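Local structure of alpha-amylase (Eisenia fetida, 6M4K) at residues R255-K260 / L296-N301; V70-N75 / A183-R188; A38-C43 / E390-V395; E321-K326 / E489-A494. The protein probably hydrolyses internal alpha-1,4-glucosidic linkages of starch-like polysaccharides, as a glycoside hydrolase family 13 enzyme that binds calcium. All blocks are in the same frame, centred on the assembly; numbering follows the deposited sequence. Where two conformers were deposited one is given.

Interaction 1. Residues R255-K260 / L296-N301; sequences RVTEFK and LVFIDN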
loop_
_atom_site.group_PDB
_atom_site.type_symbol
_atom_site.label_atom_id
_atom_site.label_comp_id
_atom_site.label_asym_id
_atom_site.label_seq_id
_atom_site.Cartn_x
_atom_site.Cartn_y
_atom_site.Cartn_z
ATOM N N ARG A 255 0.544 -0.420 13.298
ATOM C CA ARG A 255 1.616 -0.635 12.340
ATOM C C ARG A 255 1.992 0.673 11.648
ATOM O O ARG A 255 1.262 1.669 11.700
ATOM C CB ARG A 255 1.233 -1.706 11.320
ATOM C CG ARG A 255 1.253 -3.108 11.908
ATOM C CD ARG A 255 1.146 -4.157 10.820
ATOM N NE ARG A 255 0.991 -5.493 11.391
ATOM C CZ ARG A 255 1.783 -6.527 11.132
ATOM N NH1 ARG A 255 2.803 -6.407 10.297
ATOM N NH2 ARG A 255 1.557 -7.688 11.727
ATOM N N VAL A 256 3.165 0.668 11.017
ATOM C CA VAL A 256 3.720 1.836 10.349
ATOM C C VAL A 256 4.194 1.421 8.967
ATOM O O VAL A 256 4.793 0.352 8.803
ATOM C CB VAL A 256 4.871 2.460 11.169
ATOM C CG1 VAL A 256 5.445 3.667 10.457
ATOM C CG2 VAL A 256 4.378 2.841 12.574
ATOM N N THR A 257 3.907 2.258 7.974
ATOM C CA THR A 257 4.462 2.074 6.638
ATOM C C THR A 257 5.980 2.104 6.701
ATOM O O THR A 257 6.574 3.073 7.184
ATOM C CB THR A 257 4.012 3.232 5.741
ATOM O OG1 THR A 257 4.372 4.479 6.363
ATOM C CG2 THR A 257 2.508 3.208 5.503
ATOM N N GLU A 258 6.621 1.073 6.156
ATOM C CA GLU A 258 8.083 1.038 6.112
ATOM C C GLU A 258 8.552 1.429 4.711
ATOM O O GLU A 258 8.679 0.587 3.817
ATOM C CB GLU A 258 8.598 -0.328 6.555
ATOM C CG GLU A 258 10.127 -0.490 6.496
ATOM C CD GLU A 258 10.884 0.629 7.195
ATOM O OE1 GLU A 258 11.464 0.385 8.282
ATOM O OE2 GLU A 258 10.926 1.755 6.650
ATOM N N PHE A 259 8.794 2.727 4.512
ATOM C CA PHE A 259 9.269 3.196 3.215
ATOM C C PHE A 259 10.695 2.742 2.902
ATOM O O PHE A 259 11.095 2.738 1.731
ATOM C CB PHE A 259 9.143 4.718 3.137
ATOM C CG PHE A 259 7.743 5.193 2.877
ATOM C CD1 PHE A 259 6.832 5.350 3.921
ATOM C CD2 PHE A 259 7.326 5.450 1.576
ATOM C CE1 PHE A 259 5.536 5.774 3.668
ATOM C CE2 PHE A 259 6.030 5.873 1.318
ATOM C CZ PHE A 259 5.135 6.033 2.359
ATOM N N LYS A 260 11.476 2.340 3.907
ATOM C CA LYS A 260 12.808 1.823 3.594
ATOM C C LYS A 260 12.733 0.533 2.795
ATOM O O LYS A 260 13.647 0.224 2.031
ATOM C CB LYS A 260 13.616 1.581 4.873
ATOM C CG LYS A 260 13.925 2.847 5.655
ATOM C CD LYS A 260 14.477 2.508 7.047
ATOM C CE LYS A 260 14.761 3.768 7.865
ATOM N NZ LYS A 260 15.173 3.412 9.256
ATOM N N LEU A 296 4.011 -2.247 7.675
ATOM C CA LEU A 296 3.222 -2.380 6.463
ATOM C C LEU A 296 4.195 -2.114 5.321
ATOM O O LEU A 296 4.838 -1.060 5.291
ATOM C CB LEU A 296 2.100 -1.344 6.500
ATOM C CG LEU A 296 0.950 -1.326 5.490
ATOM C CD1 LEU A 296 1.399 -0.877 4.092
ATOM C CD2 LEU A 296 0.160 -2.639 5.436
ATOM N N VAL A 297 4.336 -3.086 4.410
ATOM C CA VAL A 297 5.379 -3.048 3.392
ATOM C C VAL A 297 4.745 -3.064 2.004
ATOM O O VAL A 297 3.616 -3.516 1.808
ATOM C CB VAL A 297 6.428 -4.178 3.554
ATOM C CG1 VAL A 297 7.028 -4.143 4.957
ATOM C CG2 VAL A 297 5.824 -5.547 3.294
ATOM N N PHE A 298 5.509 -2.563 1.033
ATOM C CA PHE A 298 4.998 -2.333 -0.319
ATOM C C PHE A 298 6.164 -1.900 -1.198
ATOM O O PHE A 298 7.113 -1.269 -0.723
ATOM C CB PHE A 298 3.891 -1.250 -0.333
ATOM C CG PHE A 298 4.287 0.012 0.383
ATOM C CD1 PHE A 298 4.175 0.092 1.765
ATOM C CD2 PHE A 298 4.818 1.100 -0.299
ATOM C CE1 PHE A 298 4.580 1.227 2.455
ATOM C CE2 PHE A 298 5.203 2.256 0.392
ATOM C CZ PHE A 298 5.088 2.311 1.774
ATOM N N ILE A 299 6.076 -2.234 -2.490
ATOM C CA ILE A 299 7.111 -1.816 -3.433
ATOM C C ILE A 299 6.971 -0.339 -3.782
ATOM O O ILE A 299 7.967 0.402 -3.803
ATOM C CB ILE A 299 7.106 -2.721 -4.677
ATOM C CG1 ILE A 299 7.372 -4.175 -4.262
ATOM C CG2 ILE A 299 8.129 -2.234 -5.721
ATOM C CD1 ILE A 299 8.640 -4.392 -3.429
ATOM N N ASP A 300 5.744 0.106 -4.064
ATOM C CA ASP A 300 5.474 1.505 -4.369
ATOM C C ASP A 300 4.114 1.875 -3.801
ATOM O O ASP A 300 3.307 1.006 -3.461
ATOM C CB ASP A 300 5.579 1.835 -5.887
ATOM C CG ASP A 300 4.497 1.179 -6.734
ATOM O OD1 ASP A 300 3.989 0.092 -6.383
ATOM O OD2 ASP A 300 4.171 1.746 -7.812
ATOM N N ASN A 301 3.870 3.180 -3.686
ATOM C CA ASN A 301 2.558 3.709 -3.334
ATOM C C ASN A 301 2.190 4.816 -4.324
ATOM O O ASN A 301 2.931 5.110 -5.277
ATOM C CB ASN A 301 2.475 4.141 -1.858
ATOM C CG ASN A 301 3.148 5.475 -1.582
ATOM O OD1 ASN A 301 3.864 6.019 -2.429
ATOM N ND2 ASN A 301 2.914 6.018 -0.384
HETATM O O HOH W 1 8.169 0.615 0.989
#
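F298 drives the edge of its ring into F259, its CZ standing 3.6 Å above the F259 plane and over the ring centre, a T-shaped pair with planes 85° apart. With CG lodged between its own N and carbonyl carbon (chi1 50°), the F298 ring turns toward the other strand, where its CE1 meets T257 CB at 3.9 Å. At the edge of F259 lies the amide of N301, ND2 3.5 Å from F259 CZ and OD1 held by N304 N. Beside this cluster strands 255-257 and 295-297 run parallel, joined through helix 259-270 in a beta-alpha-beta unit of the TIM barrel. T257 and L296 put their side chains on the same face of the sheet; L296 N gives to V256 O and E258 N to L296 O. The looser part holds a single bridging water, over a face of the F298 ring toward its rim. Aromatic carbon thus fills the buried centre without polar demand, while strand bonds and water satisfy V256 O, L296 O, E258 O and F298 O.

Interaction 2. Residues V70-N75 / A183-R188; sequences VSYTMN and AEFANR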
loop_
_atom_site.group_PDB
_atom_site.type_symbol
_atom_site.label_atom_id
_atom_site.label_comp_id
_atom_site.label_asym_id
_atom_site.label_seq_id
_atom_site.Cartn_x
_atom_site.Cartn_y
_atom_site.Cartn_z
ATOM N N VAL A 70 -12.719 18.555 3.212
ATOM C CA VAL A 70 -13.637 19.669 3.385
ATOM C C VAL A 70 -14.640 19.407 4.508
ATOM O O VAL A 70 -14.997 20.323 5.255
ATOM C CB VAL A 70 -14.333 19.999 2.044
ATOM C CG1 VAL A 70 -15.508 20.969 2.243
ATOM C CG2 VAL A 70 -13.316 20.573 1.062
ATOM N N SER A 71 -15.070 18.160 4.673
ATOM C CA SER A 71 -15.886 17.765 5.816
ATOM C C SER A 71 -15.742 16.260 5.993
ATOM O O SER A 71 -14.970 15.606 5.288
ATOM C CB SER A 71 -17.353 18.169 5.643
ATOM O OG SER A 71 -18.041 17.202 4.878
ATOM N N TYR A 72 -16.489 15.711 6.951
ATOM C CA TYR A 72 -16.495 14.273 7.190
ATOM C C TYR A 72 -17.787 13.608 6.727
ATOM O O TYR A 72 -18.071 12.470 7.124
ATOM C CB TYR A 72 -16.145 13.963 8.647
ATOM C CG TYR A 72 -14.837 14.602 9.068
ATOM C CD1 TYR A 72 -13.614 14.109 8.611
ATOM C CD2 TYR A 72 -14.818 15.710 9.907
ATOM C CE1 TYR A 72 -12.418 14.708 8.983
ATOM C CE2 TYR A 72 -13.630 16.310 10.283
ATOM C CZ TYR A 72 -12.426 15.805 9.833
ATOM O OH TYR A 72 -11.251 16.413 10.216
ATOM N N THR A 73 -18.576 14.280 5.882
ATOM C CA THR A 73 -19.610 13.548 5.167
ATOM C C THR A 73 -18.950 12.597 4.171
ATOM O O THR A 73 -17.735 12.624 3.974
ATOM C CB THR A 73 -20.585 14.494 4.466
ATOM O OG1 THR A 73 -19.955 15.091 3.322
ATOM C CG2 THR A 73 -21.049 15.580 5.432
ATOM N N MET A 74 -19.749 11.734 3.554
ATOM C CA MET A 74 -19.220 10.566 2.858
ATOM C C MET A 74 -19.610 10.511 1.387
ATOM O O MET A 74 -19.845 9.439 0.830
ATOM C CB MET A 74 -19.598 9.291 3.602
ATOM C CG MET A 74 -18.803 9.132 4.897
ATOM S SD MET A 74 -17.056 8.796 4.577
ATOM C CE MET A 74 -17.230 7.134 3.931
ATOM N N ASN A 75 -19.634 11.664 0.727
ATOM C CA ASN A 75 -19.816 11.743 -0.719
ATOM C C ASN A 75 -18.503 12.232 -1.319
ATOM O O ASN A 75 -18.062 13.345 -1.013
ATOM C CB ASN A 75 -20.945 12.720 -1.034
ATOM C CG ASN A 75 -21.457 12.603 -2.455
ATOM O OD1 ASN A 75 -21.218 11.618 -3.152
ATOM N ND2 ASN A 75 -22.195 13.619 -2.889
ATOM N N ALA A 183 -12.668 11.339 15.800
ATOM C CA ALA A 183 -13.106 10.025 16.259
ATOM C C ALA A 183 -14.541 9.729 15.853
ATOM O O ALA A 183 -14.871 8.575 15.567
ATOM C CB ALA A 183 -12.945 9.910 17.773
ATOM N N GLU A 184 -15.414 10.743 15.821
ATOM C CA GLU A 184 -16.782 10.508 15.372
ATOM C C GLU A 184 -16.797 10.030 13.929
ATOM O O GLU A 184 -17.553 9.119 13.577
ATOM C CB GLU A 184 -17.621 11.783 15.504
ATOM C CG GLU A 184 -19.124 11.602 15.169
ATOM C CD GLU A 184 -19.436 11.525 13.672
ATOM O OE1 GLU A 184 -18.734 12.186 12.874
ATOM O OE2 GLU A 184 -20.387 10.804 13.287
ATOM N N PHE A 185 -15.982 10.661 13.080
ATOM C CA PHE A 185 -15.841 10.249 11.685
ATOM C C PHE A 185 -15.385 8.796 11.592
ATOM O O PHE A 185 -16.034 7.965 10.946
ATOM C CB PHE A 185 -14.828 11.193 11.031
ATOM C CG PHE A 185 -14.310 10.739 9.686
ATOM C CD1 PHE A 185 -15.172 10.432 8.647
ATOM C CD2 PHE A 185 -12.950 10.660 9.462
ATOM C CE1 PHE A 185 -14.671 10.039 7.402
ATOM C CE2 PHE A 185 -12.446 10.272 8.233
ATOM C CZ PHE A 185 -13.308 9.964 7.204
ATOM N N ALA A 186 -14.287 8.466 12.272
ATOM C CA ALA A 186 -13.787 7.098 12.229
ATOM C C ALA A 186 -14.808 6.111 12.786
ATOM O O ALA A 186 -15.011 5.033 12.217
ATOM C CB ALA A 186 -12.468 7.007 12.989
ATOM N N ASN A 187 -15.479 6.469 13.889
ATOM C CA ASN A 187 -16.443 5.554 14.492
ATOM C C ASN A 187 -17.665 5.329 13.616
ATOM O O ASN A 187 -18.253 4.242 13.638
ATOM C CB ASN A 187 -16.870 6.065 15.870
ATOM C CG ASN A 187 -15.869 5.716 16.936
ATOM O OD1 ASN A 187 -15.161 4.721 16.805
ATOM N ND2 ASN A 187 -15.799 6.524 17.999
ATOM N N ARG A 188 -18.094 6.353 12.877
ATOM C CA ARG A 188 -19.211 6.170 11.961
ATOM C C ARG A 188 -18.859 5.129 10.911
ATOM O O ARG A 188 -19.650 4.224 10.621
ATOM C CB ARG A 188 -19.569 7.520 11.325
ATOM C CG ARG A 188 -20.743 7.498 10.355
ATOM C CD ARG A 188 -21.342 8.907 10.121
ATOM N NE ARG A 188 -20.413 9.973 10.473
ATOM C CZ ARG A 188 -19.764 10.722 9.585
ATOM N NH1 ARG A 188 -19.965 10.534 8.287
ATOM N NH2 ARG A 188 -18.914 11.654 9.995
#
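Y72 lays its ring obliquely against F185, the planes 36° apart, so that CD1 of Y72 sits 3.5 Å above the F185 plane, offset toward the rim. The two side chains cross at about a right angle. F185 extends out from the helix to meet the loop because its CG lies opposite its own N (chi1 166°). M74 reaches the same phenylalanine at the edge, SD lying 3.9 Å from F185 CE1 in the ring plane, a Met-aromatic contact to which a flexible thioether is well suited. R188 supplies the polar half. Its guanidinium meets Y72 O end-on, NH1 at 2.9 Å and NH2 at 3.1 Å, both from the same face of the carbonyl. The side-on edge of that group grips E184 one helical turn back, NE to OE2 and NH2 to OE1, a salt bridge that holds the guanidinium flat and fixes its rotation. S71 OG accepts from T73 N, an ST turn. The loop between strand 44-47 and helix 81-93 is thus pinned to helix 176-192: Y72 continues onto V181 and bonds Y133 through its hydroxyl, while M74 wedges between L189 and W192 of that helix and F84 of helix 81-93.

Interaction 3. Residues A38-C43 / E390-V395; sequences ADHNYC and EMYNMV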
loop_
_atom_site.group_PDB
_atom_site.type_symbol
_atom_site.label_atom_id
_atom_site.label_comp_id
_atom_site.label_asym_id
_atom_site.label_seq_id
_atom_site.Cartn_x
_atom_site.Cartn_y
_atom_site.Cartn_z
ATOM N N ALA A 38 -11.664 -12.135 -3.473
ATOM C CA ALA A 38 -11.926 -13.305 -2.636
ATOM C C ALA A 38 -11.494 -14.590 -3.333
ATOM O O ALA A 38 -10.858 -15.453 -2.722
ATOM C CB ALA A 38 -13.411 -13.355 -2.262
ATOM N N ASP A 39 -11.822 -14.724 -4.622
ATOM C CA ASP A 39 -11.456 -15.926 -5.370
ATOM C C ASP A 39 -9.948 -16.116 -5.437
ATOM O O ASP A 39 -9.474 -17.250 -5.583
ATOM C CB ASP A 39 -12.026 -15.868 -6.791
ATOM C CG ASP A 39 -13.540 -15.978 -6.830
ATOM O OD1 ASP A 39 -14.149 -16.368 -5.814
ATOM O OD2 ASP A 39 -14.114 -15.683 -7.898
ATOM N N HIS A 40 -9.183 -15.027 -5.351
ATOM C CA HIS A 40 -7.731 -15.075 -5.392
ATOM C C HIS A 40 -7.109 -14.917 -4.016
ATOM O O HIS A 40 -5.885 -14.777 -3.898
ATOM C CB HIS A 40 -7.198 -14.054 -6.395
ATOM C CG HIS A 40 -7.549 -14.403 -7.803
ATOM N ND1 HIS A 40 -8.795 -14.157 -8.336
ATOM C CD2 HIS A 40 -6.847 -15.049 -8.764
ATOM C CE1 HIS A 40 -8.837 -14.608 -9.578
ATOM N NE2 HIS A 40 -7.667 -15.153 -9.862
ATOM N N ASN A 41 -7.932 -14.958 -2.975
ATOM C CA ASN A 41 -7.454 -15.035 -1.599
ATOM C C ASN A 41 -6.583 -13.847 -1.198
ATOM O O ASN A 41 -5.587 -13.987 -0.486
ATOM C CB ASN A 41 -6.840 -16.396 -1.289
ATOM C CG ASN A 41 -7.899 -17.459 -1.218
ATOM O OD1 ASN A 41 -8.816 -17.357 -0.411
ATOM N ND2 ASN A 41 -7.838 -18.431 -2.106
ATOM N N TYR A 42 -6.999 -12.662 -1.634
ATOM C CA TYR A 42 -6.548 -11.423 -1.026
ATOM C C TYR A 42 -7.421 -11.125 0.191
ATOM O O TYR A 42 -8.596 -11.497 0.235
ATOM C CB TYR A 42 -6.703 -10.279 -2.025
ATOM C CG TYR A 42 -5.685 -10.245 -3.148
ATOM C CD1 TYR A 42 -4.493 -9.554 -2.996
ATOM C CD2 TYR A 42 -5.928 -10.869 -4.366
ATOM C CE1 TYR A 42 -3.568 -9.458 -4.031
ATOM C CE2 TYR A 42 -4.998 -10.786 -5.414
ATOM C CZ TYR A 42 -3.827 -10.083 -5.224
ATOM O OH TYR A 42 -2.889 -9.967 -6.234
ATOM N N CYS A 43 -6.845 -10.442 1.181
ATOM C CA CYS A 43 -7.570 -10.198 2.429
ATOM C C CYS A 43 -8.394 -8.920 2.445
ATOM O O CYS A 43 -9.394 -8.858 3.177
ATOM C CB CYS A 43 -6.589 -10.125 3.597
ATOM S SG CYS A 43 -7.320 -9.596 5.208
ATOM N N GLU A 390 1.665 -12.862 -12.469
ATOM C CA GLU A 390 2.873 -12.934 -11.660
ATOM C C GLU A 390 2.603 -12.473 -10.235
ATOM O O GLU A 390 3.205 -12.997 -9.287
ATOM C CB GLU A 390 3.985 -12.104 -12.302
ATOM C CG GLU A 390 4.372 -12.554 -13.725
ATOM C CD GLU A 390 3.592 -11.860 -14.841
ATOM O OE1 GLU A 390 2.480 -11.335 -14.612
ATOM O OE2 GLU A 390 4.113 -11.825 -15.980
ATOM N N MET A 391 1.678 -11.528 -10.065
ATOM C CA MET A 391 1.307 -11.062 -8.733
ATOM C C MET A 391 0.364 -12.037 -8.043
ATOM O O MET A 391 0.639 -12.495 -6.936
ATOM C CB MET A 391 0.644 -9.689 -8.811
ATOM C CG MET A 391 1.602 -8.540 -8.687
ATOM S SD MET A 391 2.884 -8.586 -9.956
ATOM C CE MET A 391 3.573 -6.942 -9.793
ATOM N N TYR A 392 -0.766 -12.357 -8.672
ATOM C CA TYR A 392 -1.735 -13.170 -7.941
ATOM C C TYR A 392 -1.242 -14.589 -7.705
ATOM O O TYR A 392 -1.581 -15.187 -6.680
ATOM C CB TYR A 392 -3.151 -13.094 -8.521
ATOM C CG TYR A 392 -3.392 -13.717 -9.885
ATOM C CD1 TYR A 392 -3.369 -15.092 -10.069
ATOM C CD2 TYR A 392 -3.705 -12.918 -10.974
ATOM C CE1 TYR A 392 -3.617 -15.653 -11.315
ATOM C CE2 TYR A 392 -3.976 -13.466 -12.216
ATOM C CZ TYR A 392 -3.915 -14.825 -12.383
ATOM O OH TYR A 392 -4.170 -15.366 -13.636
ATOM N N ASN A 393 -0.410 -15.137 -8.597
ATOM C CA ASN A 393 0.142 -16.457 -8.318
ATOM C C ASN A 393 1.201 -16.406 -7.225
ATOM O O ASN A 393 1.393 -17.391 -6.506
ATOM C CB ASN A 393 0.669 -17.111 -9.594
ATOM C CG ASN A 393 -0.403 -17.904 -10.312
ATOM O OD1 ASN A 393 -1.555 -17.942 -9.873
ATOM N ND2 ASN A 393 -0.033 -18.552 -11.414
ATOM N N MET A 394 1.886 -15.269 -7.071
ATOM C CA MET A 394 2.780 -15.116 -5.935
ATOM C C MET A 394 2.027 -14.804 -4.649
ATOM O O MET A 394 2.542 -15.102 -3.566
ATOM C CB MET A 394 3.876 -14.084 -6.211
ATOM C CG MET A 394 4.969 -14.595 -7.156
ATOM S SD MET A 394 5.729 -16.146 -6.636
ATOM C CE MET A 394 6.340 -15.707 -5.004
ATOM N N VAL A 395 0.822 -14.238 -4.738
ATOM C CA VAL A 395 -0.033 -14.164 -3.557
ATOM C C VAL A 395 -0.446 -15.560 -3.118
ATOM O O VAL A 395 -0.408 -15.884 -1.924
ATOM C CB VAL A 395 -1.234 -13.247 -3.830
ATOM C CG1 VAL A 395 -2.322 -13.385 -2.752
ATOM C CG2 VAL A 395 -0.760 -11.798 -3.970
HETATM O O HOH W 2 -4.213 -15.465 -5.954
#
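The face of the Y392 ring receives the edge of H40, whose CD2 lies 3.7 Å above the tyrosine plane and toward its rim, an edge-to-face pair with planes 63° apart. At the edge of the imidazole sits a water, and the same ring stacks on W36 and bonds W36 O through ND1. The Y42 ring offers a face to V395, CG1 standing 4.2 Å above its centre in a CH-pi contact, while CG2 of V395 comes 3.6 Å from Y42 OH. The Y392 ring swings over to H40 because its first torsion, 68°, holds it over the helix backbone. N41, with positive phi, is the C-prime residue of the Schellman motif that ends helix 27-39. This turn leads into barrel strand 44-47, with C43 disulfide-bonded to C12. If Y42 were an alanine, the lost ring would probably open a gap beside V395 and Y392 CB, and leave H386 O without its weak bond. No direct hydrogen bond links 38-43 to 390-395: the water donates to H40 O and Y392 O, so the turn after helix 27-39 meets helix 389-401 mainly by aromatic and apolar contact, with that water and N41 O to N399 ND2 as polar ties.

Interaction 4. Residues E321-K326 / E489-A494; sequences EANMYK and ENPMIA. With SO4 (sulfate ion), chain F.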
loop_
_atom_site.group_PDB
_atom_site.type_symbol
_atom_site.label_atom_id
_atom_site.label_comp_id
_atom_site.label_asym_id
_atom_site.label_seq_id
_atom_site.Cartn_x
_atom_site.Cartn_y
_atom_site.Cartn_z
ATOM N N GLU A 321 8.308 0.123 -14.863
ATOM C CA GLU A 321 9.455 -0.766 -14.974
ATOM C C GLU A 321 8.966 -2.178 -14.671
ATOM O O GLU A 321 9.379 -2.797 -13.687
ATOM C CB GLU A 321 10.561 -0.344 -13.996
ATOM C CG GLU A 321 11.040 1.108 -14.158
ATOM C CD GLU A 321 10.137 2.130 -13.476
ATOM O OE1 GLU A 321 9.593 1.824 -12.387
ATOM O OE2 GLU A 321 9.950 3.239 -14.028
ATOM N N ALA A 322 8.081 -2.695 -15.526
ATOM C CA ALA A 322 7.240 -3.826 -15.147
ATOM C C ALA A 322 8.047 -5.077 -14.827
ATOM O O ALA A 322 7.713 -5.811 -13.885
ATOM C CB ALA A 322 6.225 -4.110 -16.255
ATOM N N ASN A 323 9.099 -5.363 -15.599
ATOM C CA ASN A 323 9.832 -6.604 -15.371
ATOM C C ASN A 323 10.525 -6.591 -14.015
ATOM O O ASN A 323 10.431 -7.553 -13.245
ATOM C CB ASN A 323 10.843 -6.846 -16.495
ATOM C CG ASN A 323 11.295 -8.285 -16.561
ATOM O OD1 ASN A 323 10.473 -9.206 -16.591
ATOM N ND2 ASN A 323 12.608 -8.495 -16.562
ATOM N N MET A 324 11.227 -5.501 -13.710
ATOM C CA MET A 324 11.878 -5.378 -12.410
ATOM C C MET A 324 10.854 -5.297 -11.285
ATOM O O MET A 324 11.079 -5.833 -10.196
ATOM C CB MET A 324 12.748 -4.130 -12.399
ATOM C CG MET A 324 14.001 -4.261 -13.254
ATOM S SD MET A 324 15.128 -2.874 -13.015
ATOM C CE MET A 324 14.204 -1.581 -13.797
ATOM N N TYR A 325 9.742 -4.609 -11.522
ATOM C CA TYR A 325 8.685 -4.503 -10.517
ATOM C C TYR A 325 8.139 -5.869 -10.134
ATOM O O TYR A 325 7.870 -6.131 -8.954
ATOM C CB TYR A 325 7.575 -3.664 -11.120
ATOM C CG TYR A 325 6.445 -3.236 -10.218
ATOM C CD1 TYR A 325 6.652 -2.363 -9.155
ATOM C CD2 TYR A 325 5.145 -3.624 -10.491
ATOM C CE1 TYR A 325 5.591 -1.922 -8.366
ATOM C CE2 TYR A 325 4.087 -3.191 -9.712
ATOM C CZ TYR A 325 4.318 -2.351 -8.651
ATOM O OH TYR A 325 3.239 -1.914 -7.922
ATOM N N LYS A 326 7.965 -6.753 -11.110
ATOM C CA LYS A 326 7.487 -8.094 -10.803
ATOM C C LYS A 326 8.521 -8.881 -10.012
ATOM O O LYS A 326 8.162 -9.684 -9.145
ATOM C CB LYS A 326 7.121 -8.834 -12.087
ATOM C CG LYS A 326 5.840 -8.335 -12.725
ATOM C CD LYS A 326 5.536 -9.107 -13.994
ATOM C CE LYS A 326 6.387 -8.623 -15.142
ATOM N NZ LYS A 326 6.018 -9.330 -16.406
ATOM N N GLU A 489 12.843 -11.593 -19.559
ATOM C CA GLU A 489 11.533 -11.303 -18.981
ATOM C C GLU A 489 11.111 -12.440 -18.059
ATOM O O GLU A 489 11.356 -13.615 -18.353
ATOM C CB GLU A 489 10.498 -11.130 -20.095
ATOM C CG GLU A 489 9.049 -11.029 -19.612
ATOM C CD GLU A 489 8.060 -10.861 -20.749
ATOM O OE1 GLU A 489 8.484 -10.475 -21.860
ATOM O OE2 GLU A 489 6.857 -11.117 -20.531
ATOM N N ASN A 490 10.470 -12.095 -16.937
ATOM C CA ASN A 490 10.100 -13.051 -15.898
ATOM C C ASN A 490 11.208 -14.067 -15.596
ATOM O O ASN A 490 10.992 -15.280 -15.685
ATOM C CB ASN A 490 8.779 -13.745 -16.204
ATOM C CG ASN A 490 7.585 -12.796 -16.124
ATOM O OD1 ASN A 490 7.685 -11.688 -15.590
ATOM N ND2 ASN A 490 6.445 -13.229 -16.650
ATOM N N PRO A 491 12.415 -13.594 -15.223
ATOM C CA PRO A 491 13.570 -14.480 -15.043
ATOM C C PRO A 491 13.570 -15.125 -13.662
ATOM O O PRO A 491 14.527 -15.031 -12.887
ATOM C CB PRO A 491 14.741 -13.516 -15.244
ATOM C CG PRO A 491 14.226 -12.243 -14.624
ATOM C CD PRO A 491 12.748 -12.190 -14.914
ATOM N N MET A 492 12.484 -15.829 -13.361
ATOM C CA MET A 492 12.286 -16.439 -12.053
ATOM C C MET A 492 11.402 -17.658 -12.220
ATOM O O MET A 492 10.553 -17.699 -13.116
ATOM C CB MET A 492 11.498 -15.530 -11.112
ATOM C CG MET A 492 12.025 -14.154 -10.933
ATOM S SD MET A 492 10.930 -13.292 -9.804
ATOM C CE MET A 492 9.512 -12.977 -10.849
ATOM N N ILE A 493 11.581 -18.624 -11.337
ATOM C CA ILE A 493 10.721 -19.793 -11.273
ATOM C C ILE A 493 10.258 -19.920 -9.836
ATOM O O ILE A 493 11.077 -19.859 -8.916
ATOM C CB ILE A 493 11.459 -21.067 -11.725
ATOM C CG1 ILE A 493 11.717 -21.016 -13.233
ATOM C CG2 ILE A 493 10.668 -22.307 -11.332
ATOM C CD1 ILE A 493 12.448 -22.237 -13.759
ATOM N N ALA A 494 8.956 -20.094 -9.642
ATOM C CA ALA A 494 8.404 -20.315 -8.313
ATOM C C ALA A 494 7.532 -21.558 -8.361
ATOM O O ALA A 494 6.681 -21.683 -9.248
ATOM C CB ALA A 494 7.586 -19.103 -7.854
HETATM S S SO4 F . 11.827 -3.101 -17.087
HETATM O O1 SO4 F . 11.874 -3.415 -15.661
HETATM O O2 SO4 F . 13.039 -3.625 -17.709
HETATM O O3 SO4 F . 10.644 -3.743 -17.667
HETATM O O4 SO4 F . 11.740 -1.656 -17.282
HETATM O O HOH W 3 9.714 -10.363 -13.930
#
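The chain at E489 passes closest to the first turn of helix 322-334 at N323, their CA atoms 6.2 Å apart, then bends through an inverse gamma turn centred on P491 into strand 492-496. N323 does the reaching: chi1 of -161° points its amide away from its own N, and OD1 accepts from N490 N at 2.9 Å, in the carbonyl plane and on a lone pair. Its other end, ND2, is bonded to G488 O, so a single amide holds two neighbouring peptides of the loop. With a leucine at N323 both polar mates are gone, and N490 N and G488 O would probably be left without partners, the loop freer to shift. N490 has positive phi, which asparagine takes readily, and its OD1 receives K326 NZ at 3.0 Å, the donor tilted 24° from the carbonyl plane. That amine also makes a salt bridge with E390, whose carboxylate takes N490 ND2 as well, a small triangle of charge and amide. At the helix start a sulfate, probably from the crystallisation liquor, accepts from N323 N and M324 N, as expected of an anion drawn to a helix N-terminus. P491 rests on I327, and N490 also touches R389 of helix 389-401. The contact therefore joins helix 322-334 of the catalytic domain to the C-terminal all-beta domain, with helix 389-401 alongside.

In the fold
All four interactions involve the catalytic domain, a barrel of eight parallel strands, and only interaction 4 crosses into the C-terminal all-beta domain. Interaction 1 joins the sixth and seventh strands near the centre of the chain. Helix 322-334 follows in sequence, and through Y325 OH to D300 OD1 interaction 1 touches interaction 4, their centres 20 Å apart. Interaction 3 encloses interactions 2 and 1 in its long loop while crossing interaction 4. Centres of 3 and 4 are 17 Å apart, and M394 packs on A494 between them. Interaction 2 stands apart, its centre 41 Å from that of interaction 4, with the Y72 side chain about 12 Å from the bound calcium. Interactions 1, 3 and 4 thus link the barrel, its helices and the C-terminal domain.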